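Local coordinates for substrate-binding protein (Synechococcus sp., PDB 6WPN) that probably binds sugars or oligosaccharides in the periplasm as the solute-capturing component of a transport system, at residues A210-A214 against A424-P429; V188-A194 against Q392-T397; P92-N97 against A384-K389; I137-L141 against Q327-A331. All blocks are in the same frame, centred on the assembly; numbering follows the deposited sequence.

Contact 1. Residues A210-A214 against A424-P429; sequences ARQRA and ASARWP
Ala424 begins the contact by setting its CB against the backbone of Gln212, 3.3 Å from Gln212 O. That same carbonyl takes a hydrogen bond from Trp420 NE1, one turn earlier on the helix. Ser425 comes next, its OG over one face of the Arg213 guanidinium, 3.4 Å from Arg213 NH2. The angle is too poor for a bond, and the hydroxyl is instead paired with Asn421 O. Arg211 CZ lies on the opposite side, and both are displaced toward the rim of the group. Arg427 serves the contact from behind: its CG lies over the face of the Trp428 ring opposite the one met by Gln212. Trp428, the first residue past the helix to leave helical geometry, offers its ring to Gln212 and its carbonyl to Arg213. Gln212 CG lies over the face of the Trp428 six-membered ring, 4.2 Å from the centroid and 16° off the normal, a CH-pi contact, while Gln212 CB comes within 3.6 Å of Trp428 CE3. A bend at chi2 (-67°) runs the Gln212 amide across the ring, its plane almost perpendicular to the indole. Arg213 NH1 donates to Trp428 O at 3.1 Å, 156° at the hydrogen, with the oxygen close to the guanidinium plane. Pro429 ends the chain, and its carboxylate OXT draws long salt bridges from Arg211 NH1 (3.8 Å) and Arg213 NH2 (3.7 Å), a three-residue network. The contact lies at the surface, fastening the end of helix 409-427 to the loop that joins helix 195-202 to helix 219-233.

Contact 2. Residues V188-A194 against Q392-T397; sequences VVPDDSA and QSIIYT
Val188 and Tyr396 open a loop-on-helix contact, in which the chain leading into the N-cap of helix 195-202 is laid along one side of helix 388-403. Val188 CG2 packs 3.9 Å from Tyr396 CB. At Val189 the carbonyl oxygen lies near the plane of the Tyr396 ring, 3.3 Å from Tyr396 CD2, and also accepts from Asp192 N, which closes a tight turn. Pro190 makes the closest backbone approach to the helix: its CB is 3.5 Å from Ser393 OG, and its CG faces Thr397 OG1. Gln392 NE2 points at Pro190 O, but the modelled pair is too short to be relied on, so the details of this bond are doubtful. Gln392 is extended, its CG anti to the backbone N (chi1 171°), which carries the amide out to the loop and leaves CG over the centre of one Tyr396 ring face. Asp191 is poorly ordered and adds little. Asp192 braces the loop internally, its OD1 accepting from Ser193 N at 2.8 Å. Ser193 offers its carbonyl oxygen to Tyr396 OH at 3.1 Å, met in the carbonyl plane on a lone pair; that phenol also takes the N-H of Leu197, so two bonds hold the ring's end beside the start of the helix. A phenylalanine in place of Tyr396 would probably leave Ser193 O and Leu197 N without this shared partner and the loop less firmly tied to the helix. Ala194, at the N-cap position, finishes the contact with its CB 3.5 Å from Gln392 OE1.

Contact 3. Residues P92-N97 against A384-K389; sequences PPFAAN and ATPGVK
Pro93 and Val388 meet where the start of helix 92-99 lies against a type II beta turn, Thr385 to Val388, that leads directly into helix 388-403. Gly387 occupies the third position of the turn with a positive phi (75°), as this turn type favours, and is also the N-cap of the helix. The apolar contacts are small and close. Pro92 CB faces Ala384 CB at 3.7 Å, Pro93 CB meets Val388 CG1 at 3.6 Å, and Ala96 CB reaches Pro386 CD at 4.2 Å. Ala96 CB is also 3.4 Å from Ala384 O, so this one methyl touches both the residue before the turn and the proline within it. Lys389 bends back over the edge of this patch, bringing NZ to 4.1 Å from Pro93 CB.

The polar part rests on Asn97. Its chi1 of -111° lies away from any staggered position, and in this posture OD1 reaches the turn. Gly387 N donates to Asn97 OD1 at 2.7 Å, rising 45° out of the amide carbonyl plane rather than arriving on a lone pair. Because OD1 also accepts from Arg427 NH2, near the end of helix 409-427, one oxygen joins three parts of the chain. A leucine in place of Asn97 would probably leave both Gly387 N and the Arg427 guanidinium without this acceptor. The OD1 atom of Asn97 is close-packed as well, 3.1 Å from Pro386 CA.

Contact 4. Residues I137-L141 against Q327-A331; sequences IPWYL and QARFA
Phe330 of helix 324-334 meets Tyr140 and Trp139 of strand 137-149, a buried helix-on-sheet packing built round an aromatic cluster. The short axes of 137-141 and 327-331 pass 9.5 Å apart and run in roughly the same direction, 25° from parallel. Among the aromatic contacts, Phe330 CE2 stands over one face of the Tyr140 ring, displaced toward its rim, and is 3.7 Å from Tyr140 CD1. The two ring centroids are 5.0 Å apart with planes at 52°, an oblique pairing that is neither a stack nor edge-to-face. Trp139 and Phe330 are closer to parallel, but the indole six-membered ring and the phenyl are slid so far past each other, 5.6 Å between centroids, that they barely overlap. Tyr140 reaches this spot because CG is placed between its backbone N and carbonyl carbon (chi1 68°), which also lays its CD1 over a face of the Trp139 ring. Beyond the two segments, Tyr44 of helix 42-55 meets Phe330 edge-to-face and Phe41 adds a further ring.

The remaining contact is made by Gln327, whose CG lies at the edge of the Trp139 ring, 4.4 Å from Trp139 CD1. The polar end of Gln327 is held outside the pair: NE2 donates to Thr322 O and OE1 accepts from Ser339 N. Trp139 O in turn takes the hydroxyl of Ser339, so this serine supplies a donor to each of two neighbouring oxygens. Those oxygens, Gln327 OE1 and Trp139 O, are only 2.8 Å apart, and as both are acceptors no hydrogen bond joins them.

Overall arrangement
From the N terminus, the chain first lays down 92-97, then 137-141, 188-194 and 210-214; their partners all come later. Contact 4 closes first, at 327-331, nested within the loop that contact 3 closes at 384-389. Contact 2 closes at 392-397 and contact 1 at the C terminus. Contacts 1 and 2 cross each other, and each crosses contacts 3 and 4. Contacts 2 and 3 share helix 388-403, while contacts 1 and 3 touch, centres about 14 Å apart, so the last two long helices are tied both to helix 92-99 and to the loops flanking helix 195-202. Contact 4, touching no other and nearest contact 3 (centres about 21 Å apart), joins helix 324-334 to the sheet.

Contact 1. Residues A210-A214 against A424-P429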
loop_
_atom_site.group_PDB
_atom_site.type_symbol
_atom_site.label_atom_id
_atom_site.label_comp_id
_atom_site.label_asym_id
_atom_site.label_seq_id
_atom_site.Cartn_x
_atom_site.Cartn_y
_atom_site.Cartn_z
ATOM N N ALA A 210 11.367 20.159 5.705
ATOM C CA ALA A 210 12.144 20.602 4.559
ATOM C C ALA A 210 13.586 20.734 5.035
ATOM O O ALA A 210 13.849 21.526 5.945
ATOM C CB ALA A 210 11.609 21.919 4.005
ATOM N N ARG A 211 14.492 19.954 4.425
ATOM C CA ARG A 211 15.910 19.747 4.753
ATOM C C ARG A 211 16.118 18.267 5.040
ATOM O O ARG A 211 17.250 17.820 5.249
ATOM C CB ARG A 211 16.408 20.564 5.952
ATOM C CG ARG A 211 16.822 21.998 5.648
ATOM C CD ARG A 211 17.618 22.582 6.809
ATOM N NE ARG A 211 19.052 22.316 6.721
ATOM C CZ ARG A 211 19.823 22.048 7.771
ATOM N NH1 ARG A 211 21.120 21.820 7.606
ATOM N NH2 ARG A 211 19.296 21.994 8.988
ATOM N N GLN A 212 15.014 17.513 5.071
ATOM C CA GLN A 212 15.034 16.064 5.276
ATOM C C GLN A 212 15.555 15.688 6.660
ATOM O O GLN A 212 16.066 14.584 6.864
ATOM C CB GLN A 212 15.848 15.370 4.182
ATOM C CG GLN A 212 15.304 15.636 2.798
ATOM C CD GLN A 212 13.952 15.006 2.590
ATOM O OE1 GLN A 212 12.915 15.582 2.923
ATOM N NE2 GLN A 212 13.955 13.816 2.039
ATOM N N ARG A 213 15.411 16.589 7.624
ATOM C CA ARG A 213 15.826 16.321 8.991
ATOM C C ARG A 213 14.677 15.673 9.766
ATOM O O ARG A 213 13.504 15.791 9.401
ATOM C CB ARG A 213 16.252 17.622 9.673
ATOM C CG ARG A 213 17.589 18.201 9.203
ATOM C CD ARG A 213 18.753 17.228 9.324
ATOM N NE ARG A 213 20.036 17.931 9.323
ATOM C CZ ARG A 213 20.852 18.017 8.276
ATOM N NH1 ARG A 213 20.528 17.437 7.128
ATOM N NH2 ARG A 213 21.999 18.683 8.378
ATOM N N ALA A 214 15.031 14.978 10.847
ATOM C CA ALA A 214 14.027 14.306 11.667
ATOM C C ALA A 214 13.072 15.323 12.281
ATOM O O ALA A 214 13.500 16.287 12.919
ATOM C CB ALA A 214 14.699 13.480 12.764
ATOM N N ALA A 424 20.796 11.657 7.472
ATOM C CA ALA A 424 20.340 12.792 6.675
ATOM C C ALA A 424 21.416 13.857 6.503
ATOM O O ALA A 424 21.423 14.563 5.489
ATOM C CB ALA A 424 19.094 13.408 7.309
ATOM N N SER A 425 22.322 14.000 7.470
ATOM C CA SER A 425 23.403 14.962 7.298
ATOM C C SER A 425 24.417 14.483 6.269
ATOM O O SER A 425 25.067 15.303 5.613
ATOM C CB SER A 425 24.096 15.237 8.635
ATOM O OG SER A 425 23.190 15.778 9.581
ATOM N N ALA A 426 24.548 13.170 6.092
ATOM C CA ALA A 426 25.492 12.652 5.110
ATOM C C ALA A 426 24.921 12.698 3.698
ATOM O O ALA A 426 25.652 12.976 2.740
ATOM C CB ALA A 426 25.892 11.223 5.476
ATOM N N ARG A 427 23.622 12.441 3.550
ATOM C CA ARG A 427 23.007 12.401 2.227
ATOM C C ARG A 427 22.616 13.798 1.748
ATOM O O ARG A 427 22.780 14.118 0.564
ATOM C CB ARG A 427 21.804 11.451 2.250
ATOM C CG ARG A 427 21.178 11.160 0.892
ATOM C CD ARG A 427 20.404 9.843 0.922
ATOM N NE ARG A 427 19.557 9.669 -0.256
ATOM C CZ ARG A 427 18.755 8.626 -0.462
ATOM N NH1 ARG A 427 18.688 7.644 0.429
ATOM N NH2 ARG A 427 18.020 8.561 -1.564
ATOM N N TRP A 428 22.094 14.636 2.644
ATOM C CA TRP A 428 21.695 16.008 2.325
ATOM C C TRP A 428 22.340 16.961 3.324
ATOM O O TRP A 428 21.702 17.388 4.296
ATOM C CB TRP A 428 20.173 16.159 2.324
ATOM C CG TRP A 428 19.463 15.163 1.458
ATOM C CD1 TRP A 428 19.286 15.234 0.107
ATOM C CD2 TRP A 428 18.834 13.947 1.882
ATOM N NE1 TRP A 428 18.585 14.139 -0.337
ATOM C CE2 TRP A 428 18.296 13.333 0.733
ATOM C CE3 TRP A 428 18.673 13.319 3.122
ATOM C CZ2 TRP A 428 17.607 12.122 0.786
ATOM C CZ3 TRP A 428 17.991 12.116 3.171
ATOM C CH2 TRP A 428 17.465 11.530 2.011
ATOM N N PRO A 429 23.618 17.318 3.117
ATOM C CA PRO A 429 24.351 18.217 4.016
ATOM C C PRO A 429 23.671 19.574 4.198
ATOM O O PRO A 429 23.196 20.181 3.236
ATOM C CB PRO A 429 25.704 18.382 3.317
ATOM C CG PRO A 429 25.852 17.153 2.491
ATOM C CD PRO A 429 24.468 16.828 2.018
ATOM O OXT PRO A 429 23.578 20.094 5.310
#

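Contact 2. Residues V188-A194 against Q392-T397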
loop_
_atom_site.group_PDB
_atom_site.type_symbol
_atom_site.label_atom_id
_atom_site.label_comp_id
_atom_site.label_asym_id
_atom_site.label_seq_id
_atom_site.Cartn_x
_atom_site.Cartn_y
_atom_site.Cartn_z
ATOM N N VAL A 188 6.002 -4.581 12.846
ATOM C CA VAL A 188 7.088 -3.640 13.072
ATOM C C VAL A 188 8.408 -4.200 12.528
ATOM O O VAL A 188 9.491 -3.780 12.925
ATOM C CB VAL A 188 7.164 -3.247 14.566
ATOM C CG1 VAL A 188 7.598 -4.410 15.423
ATOM C CG2 VAL A 188 8.044 -2.023 14.803
ATOM N N VAL A 189 8.313 -5.154 11.603
ATOM C CA VAL A 189 9.467 -5.675 10.874
ATOM C C VAL A 189 9.915 -4.561 9.935
ATOM O O VAL A 189 9.125 -4.123 9.084
ATOM C CB VAL A 189 9.126 -6.973 10.128
ATOM C CG1 VAL A 189 10.249 -7.360 9.175
ATOM C CG2 VAL A 189 8.868 -8.091 11.126
ATOM N N PRO A 190 11.162 -4.084 10.051
ATOM C CA PRO A 190 11.542 -2.806 9.414
ATOM C C PRO A 190 11.108 -2.606 7.969
ATOM O O PRO A 190 10.466 -1.595 7.663
ATOM C CB PRO A 190 13.069 -2.818 9.541
ATOM C CG PRO A 190 13.322 -3.574 10.796
ATOM C CD PRO A 190 12.256 -4.644 10.863
ATOM N N ASP A 191 11.430 -3.532 7.072
ATOM C CA ASP A 191 11.091 -3.317 5.670
ATOM C C ASP A 191 9.970 -4.233 5.201
ATOM O O ASP A 191 10.071 -4.869 4.147
ATOM C CB ASP A 191 12.327 -3.438 4.783
ATOM C CG ASP A 191 13.116 -2.135 4.724
ATOM O OD1 ASP A 191 12.530 -1.077 5.053
ATOM O OD2 ASP A 191 14.306 -2.160 4.343
ATOM N N ASP A 192 8.899 -4.302 5.986
ATOM C CA ASP A 192 7.700 -5.024 5.593
ATOM C C ASP A 192 6.619 -3.981 5.346
ATOM O O ASP A 192 6.896 -2.944 4.734
ATOM C CB ASP A 192 7.283 -6.034 6.667
ATOM C CG ASP A 192 6.476 -7.198 6.104
ATOM O OD1 ASP A 192 5.277 -7.012 5.791
ATOM O OD2 ASP A 192 7.051 -8.302 5.966
ATOM N N SER A 193 5.399 -4.232 5.802
ATOM C CA SER A 193 4.319 -3.285 5.564
ATOM C C SER A 193 4.639 -1.929 6.179
ATOM O O SER A 193 5.334 -1.826 7.194
ATOM C CB SER A 193 3.010 -3.813 6.144
ATOM O OG SER A 193 2.015 -2.805 6.145
ATOM N N ALA A 194 4.137 -0.876 5.541
ATOM C CA ALA A 194 4.304 0.485 6.026
ATOM C C ALA A 194 3.110 0.949 6.847
ATOM O O ALA A 194 3.007 2.142 7.153
ATOM C CB ALA A 194 4.542 1.441 4.855
ATOM N N GLN A 392 11.856 4.430 7.757
ATOM C CA GLN A 392 10.981 3.397 8.300
ATOM C C GLN A 392 11.773 2.356 9.077
ATOM O O GLN A 392 11.365 1.940 10.169
ATOM C CB GLN A 392 10.199 2.724 7.176
ATOM C CG GLN A 392 9.429 1.495 7.631
ATOM C CD GLN A 392 8.701 0.811 6.492
ATOM O OE1 GLN A 392 7.942 1.440 5.759
ATOM N NE2 GLN A 392 8.934 -0.485 6.338
ATOM N N SER A 393 12.905 1.918 8.526
ATOM C CA SER A 393 13.701 0.893 9.189
ATOM C C SER A 393 14.225 1.381 10.534
ATOM O O SER A 393 14.209 0.637 11.520
ATOM C CB SER A 393 14.850 0.459 8.281
ATOM O OG SER A 393 15.609 -0.565 8.896
ATOM N N ILE A 394 14.708 2.625 10.589
ATOM C CA ILE A 394 15.229 3.166 11.842
ATOM C C ILE A 394 14.122 3.255 12.885
ATOM O O ILE A 394 14.318 2.906 14.055
ATOM C CB ILE A 394 15.902 4.531 11.599
ATOM C CG1 ILE A 394 17.173 4.358 10.760
ATOM C CG2 ILE A 394 16.218 5.222 12.914
ATOM C CD1 ILE A 394 17.914 5.638 10.524
ATOM N N ILE A 395 12.946 3.733 12.483
ATOM C CA ILE A 395 11.850 3.882 13.433
ATOM C C ILE A 395 11.370 2.514 13.911
ATOM O O ILE A 395 11.219 2.282 15.116
ATOM C CB ILE A 395 10.707 4.700 12.807
ATOM C CG1 ILE A 395 11.170 6.135 12.541
ATOM C CG2 ILE A 395 9.479 4.678 13.711
ATOM C CD1 ILE A 395 10.126 6.998 11.868
ATOM N N TYR A 396 11.161 1.580 12.979
ATOM C CA TYR A 396 10.693 0.250 13.367
ATOM C C TYR A 396 11.685 -0.443 14.297
ATOM O O TYR A 396 11.282 -1.130 15.245
ATOM C CB TYR A 396 10.443 -0.618 12.130
ATOM C CG TYR A 396 9.186 -0.290 11.347
ATOM C CD1 TYR A 396 8.563 0.946 11.463
ATOM C CD2 TYR A 396 8.606 -1.239 10.515
ATOM C CE1 TYR A 396 7.422 1.239 10.746
ATOM C CE2 TYR A 396 7.459 -0.963 9.798
ATOM C CZ TYR A 396 6.868 0.277 9.917
ATOM O OH TYR A 396 5.723 0.559 9.204
ATOM N N THR A 397 12.988 -0.284 14.039
ATOM C CA THR A 397 14.003 -0.922 14.876
ATOM C C THR A 397 13.985 -0.367 16.292
ATOM O O THR A 397 14.039 -1.127 17.266
ATOM C CB THR A 397 15.391 -0.751 14.259
ATOM O OG1 THR A 397 15.448 -1.442 13.004
ATOM C CG2 THR A 397 16.462 -1.297 15.195
#

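Contact 3. Residues P92-N97 against A384-K389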
loop_
_atom_site.group_PDB
_atom_site.type_symbol
_atom_site.label_atom_id
_atom_site.label_comp_id
_atom_site.label_asym_id
_atom_site.label_seq_id
_atom_site.Cartn_x
_atom_site.Cartn_y
_atom_site.Cartn_z
ATOM N N PRO A 92 4.999 5.567 -5.040
ATOM C CA PRO A 92 5.506 6.933 -4.802
ATOM C C PRO A 92 6.799 6.961 -3.999
ATOM O O PRO A 92 7.714 7.716 -4.362
ATOM C CB PRO A 92 4.348 7.624 -4.053
ATOM C CG PRO A 92 3.279 6.567 -3.854
ATOM C CD PRO A 92 3.540 5.503 -4.868
ATOM N N PRO A 93 6.933 6.194 -2.901
ATOM C CA PRO A 93 8.215 6.250 -2.165
ATOM C C PRO A 93 9.419 5.840 -2.996
ATOM O O PRO A 93 10.399 6.593 -3.075
ATOM C CB PRO A 93 7.983 5.289 -0.993
ATOM C CG PRO A 93 6.530 5.279 -0.803
ATOM C CD PRO A 93 5.967 5.340 -2.184
ATOM N N PHE A 94 9.377 4.662 -3.622
ATOM C CA PHE A 94 10.526 4.207 -4.399
ATOM C C PHE A 94 10.756 5.070 -5.632
ATOM O O PHE A 94 11.905 5.255 -6.049
ATOM C CB PHE A 94 10.363 2.741 -4.788
ATOM C CG PHE A 94 11.587 2.151 -5.421
ATOM C CD1 PHE A 94 11.502 1.461 -6.615
ATOM C CD2 PHE A 94 12.829 2.296 -4.822
ATOM C CE1 PHE A 94 12.631 0.920 -7.203
ATOM C CE2 PHE A 94 13.962 1.762 -5.407
ATOM C CZ PHE A 94 13.862 1.072 -6.599
ATOM N N ALA A 95 9.687 5.604 -6.225
ATOM C CA ALA A 95 9.848 6.460 -7.396
ATOM C C ALA A 95 10.610 7.733 -7.052
ATOM O O ALA A 95 11.350 8.258 -7.891
ATOM C CB ALA A 95 8.482 6.797 -7.992
ATOM N N ALA A 96 10.435 8.247 -5.833
ATOM C CA ALA A 96 11.146 9.454 -5.424
ATOM C C ALA A 96 12.636 9.190 -5.241
ATOM O O ALA A 96 13.467 10.025 -5.619
ATOM C CB ALA A 96 10.538 10.012 -4.137
ATOM N N ASN A 97 12.995 8.042 -4.657
ATOM C CA ASN A 97 14.406 7.684 -4.540
ATOM C C ASN A 97 15.077 7.619 -5.908
ATOM O O ASN A 97 16.204 8.099 -6.078
ATOM C CB ASN A 97 14.553 6.345 -3.806
ATOM C CG ASN A 97 15.175 6.490 -2.420
ATOM O OD1 ASN A 97 15.484 7.594 -1.973
ATOM N ND2 ASN A 97 15.363 5.366 -1.737
ATOM N N ALA A 384 6.001 10.987 -0.508
ATOM C CA ALA A 384 6.823 10.509 -1.613
ATOM C C ALA A 384 8.157 11.241 -1.639
ATOM O O ALA A 384 8.384 12.102 -2.495
ATOM C CB ALA A 384 6.090 10.692 -2.942
ATOM N N THR A 385 9.031 10.921 -0.691
ATOM C CA THR A 385 10.325 11.562 -0.548
ATOM C C THR A 385 11.451 10.533 -0.626
ATOM O O THR A 385 11.218 9.330 -0.469
ATOM C CB THR A 385 10.390 12.309 0.791
ATOM O OG1 THR A 385 10.387 11.351 1.853
ATOM C CG2 THR A 385 9.186 13.228 0.946
ATOM N N PRO A 386 12.682 10.969 -0.908
ATOM C CA PRO A 386 13.809 10.028 -0.950
ATOM C C PRO A 386 14.196 9.511 0.431
ATOM O O PRO A 386 14.191 10.250 1.416
ATOM C CB PRO A 386 14.939 10.856 -1.577
ATOM C CG PRO A 386 14.240 11.900 -2.361
ATOM C CD PRO A 386 13.025 12.247 -1.555
ATOM N N GLY A 387 14.541 8.228 0.495
ATOM C CA GLY A 387 15.023 7.657 1.739
ATOM C C GLY A 387 13.991 7.378 2.810
ATOM O O GLY A 387 14.349 7.328 3.993
ATOM N N VAL A 388 12.718 7.202 2.442
ATOM C CA VAL A 388 11.683 6.971 3.447
ATOM C C VAL A 388 11.763 5.555 4.003
ATOM O O VAL A 388 11.336 5.303 5.136
ATOM C CB VAL A 388 10.288 7.264 2.862
ATOM C CG1 VAL A 388 9.854 6.153 1.928
ATOM C CG2 VAL A 388 9.270 7.455 3.977
ATOM N N LYS A 389 12.305 4.611 3.233
ATOM C CA LYS A 389 12.463 3.257 3.748
ATOM C C LYS A 389 13.623 3.153 4.727
ATOM O O LYS A 389 13.570 2.338 5.656
ATOM C CB LYS A 389 12.629 2.270 2.592
ATOM C CG LYS A 389 11.314 1.968 1.875
ATOM C CD LYS A 389 10.318 1.291 2.816
ATOM C CE LYS A 389 8.953 1.100 2.171
ATOM N NZ LYS A 389 8.264 2.398 1.916
#

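Contact 4. Residues I137-L141 against Q327-A331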
loop_
_atom_site.group_PDB
_atom_site.type_symbol
_atom_site.label_atom_id
_atom_site.label_comp_id
_atom_site.label_asym_id
_atom_site.label_seq_id
_atom_site.Cartn_x
_atom_site.Cartn_y
_atom_site.Cartn_z
ATOM N N ILE A 137 3.407 7.315 -14.804
ATOM C CA ILE A 137 2.000 7.295 -15.185
ATOM C C ILE A 137 1.247 6.489 -14.133
ATOM O O ILE A 137 1.682 5.377 -13.799
ATOM C CB ILE A 137 1.806 6.687 -16.586
ATOM C CG1 ILE A 137 2.414 7.602 -17.648
ATOM C CG2 ILE A 137 0.329 6.435 -16.873
ATOM C CD1 ILE A 137 2.546 6.950 -19.005
ATOM N N PRO A 138 0.149 7.000 -13.585
ATOM C CA PRO A 138 -0.591 6.229 -12.581
ATOM C C PRO A 138 -1.208 4.987 -13.197
ATOM O O PRO A 138 -1.709 5.010 -14.322
ATOM C CB PRO A 138 -1.671 7.207 -12.095
ATOM C CG PRO A 138 -1.214 8.548 -12.541
ATOM C CD PRO A 138 -0.427 8.335 -13.793
ATOM N N TRP A 139 -1.158 3.893 -12.444
ATOM C CA TRP A 139 -1.768 2.646 -12.879
ATOM C C TRP A 139 -2.997 2.378 -12.019
ATOM O O TRP A 139 -4.020 3.046 -12.176
ATOM C CB TRP A 139 -0.760 1.499 -12.804
ATOM C CG TRP A 139 -1.223 0.241 -13.466
ATOM C CD1 TRP A 139 -2.404 0.041 -14.118
ATOM C CD2 TRP A 139 -0.522 -1.005 -13.514
ATOM N NE1 TRP A 139 -2.480 -1.252 -14.576
ATOM C CE2 TRP A 139 -1.334 -1.914 -14.219
ATOM C CE3 TRP A 139 0.719 -1.439 -13.033
ATOM C CZ2 TRP A 139 -0.947 -3.233 -14.455
ATOM C CZ3 TRP A 139 1.104 -2.750 -13.272
ATOM C CH2 TRP A 139 0.272 -3.630 -13.974
ATOM N N TYR A 140 -2.925 1.406 -11.122
ATOM C CA TYR A 140 -4.036 1.099 -10.236
ATOM C C TYR A 140 -3.714 1.528 -8.809
ATOM O O TYR A 140 -2.602 1.959 -8.490
ATOM C CB TYR A 140 -4.370 -0.393 -10.272
ATOM C CG TYR A 140 -3.306 -1.283 -9.679
ATOM C CD1 TYR A 140 -2.223 -1.702 -10.434
ATOM C CD2 TYR A 140 -3.397 -1.722 -8.364
ATOM C CE1 TYR A 140 -1.256 -2.527 -9.896
ATOM C CE2 TYR A 140 -2.428 -2.545 -7.816
ATOM C CZ TYR A 140 -1.367 -2.944 -8.587
ATOM O OH TYR A 140 -0.409 -3.765 -8.045
ATOM N N LEU A 141 -4.718 1.409 -7.945
ATOM C CA LEU A 141 -4.562 1.787 -6.550
ATOM C C LEU A 141 -5.493 0.944 -5.688
ATOM O O LEU A 141 -6.506 0.419 -6.154
ATOM C CB LEU A 141 -4.789 3.291 -6.359
ATOM C CG LEU A 141 -6.170 3.823 -6.715
ATOM C CD1 LEU A 141 -7.158 3.563 -5.613
ATOM C CD2 LEU A 141 -6.056 5.320 -6.988
ATOM N N GLN A 327 -7.637 -0.850 -17.725
ATOM C CA GLN A 327 -7.746 -0.568 -16.298
ATOM C C GLN A 327 -9.072 -1.059 -15.734
ATOM O O GLN A 327 -9.118 -1.594 -14.621
ATOM C CB GLN A 327 -7.568 0.928 -16.038
ATOM C CG GLN A 327 -6.114 1.367 -16.003
ATOM C CD GLN A 327 -5.889 2.568 -15.112
ATOM O OE1 GLN A 327 -6.109 2.502 -13.904
ATOM N NE2 GLN A 327 -5.449 3.678 -15.702
ATOM N N ALA A 328 -10.160 -0.901 -16.492
ATOM C CA ALA A 328 -11.447 -1.423 -16.047
ATOM C C ALA A 328 -11.391 -2.936 -15.895
ATOM O O ALA A 328 -11.847 -3.489 -14.888
ATOM C CB ALA A 328 -12.550 -1.013 -17.024
ATOM N N ARG A 329 -10.817 -3.619 -16.888
ATOM C CA ARG A 329 -10.707 -5.071 -16.831
ATOM C C ARG A 329 -9.843 -5.518 -15.658
ATOM O O ARG A 329 -10.166 -6.501 -14.981
ATOM C CB ARG A 329 -10.139 -5.596 -18.148
ATOM C CG ARG A 329 -10.032 -7.105 -18.220
ATOM C CD ARG A 329 -9.600 -7.556 -19.603
ATOM N NE ARG A 329 -9.294 -8.983 -19.623
ATOM C CZ ARG A 329 -8.638 -9.594 -20.603
ATOM N NH1 ARG A 329 -8.400 -10.896 -20.530
ATOM N NH2 ARG A 329 -8.217 -8.902 -21.656
ATOM N N PHE A 330 -8.739 -4.812 -15.402
ATOM C CA PHE A 330 -7.911 -5.164 -14.254
ATOM C C PHE A 330 -8.621 -4.849 -12.946
ATOM O O PHE A 330 -8.461 -5.584 -11.968
ATOM C CB PHE A 330 -6.555 -4.450 -14.323
ATOM C CG PHE A 330 -5.583 -4.893 -13.256
ATOM C CD1 PHE A 330 -4.882 -6.083 -13.391
ATOM C CD2 PHE A 330 -5.351 -4.109 -12.134
ATOM C CE1 PHE A 330 -3.986 -6.499 -12.418
ATOM C CE2 PHE A 330 -4.450 -4.516 -11.157
ATOM C CZ PHE A 330 -3.769 -5.717 -11.300
ATOM N N ALA A 331 -9.415 -3.776 -12.908
ATOM C CA ALA A 331 -10.169 -3.468 -11.695
ATOM C C ALA A 331 -11.158 -4.579 -11.365
ATOM O O ALA A 331 -11.360 -4.908 -10.192
ATOM C CB ALA A 331 -10.897 -2.134 -11.847
#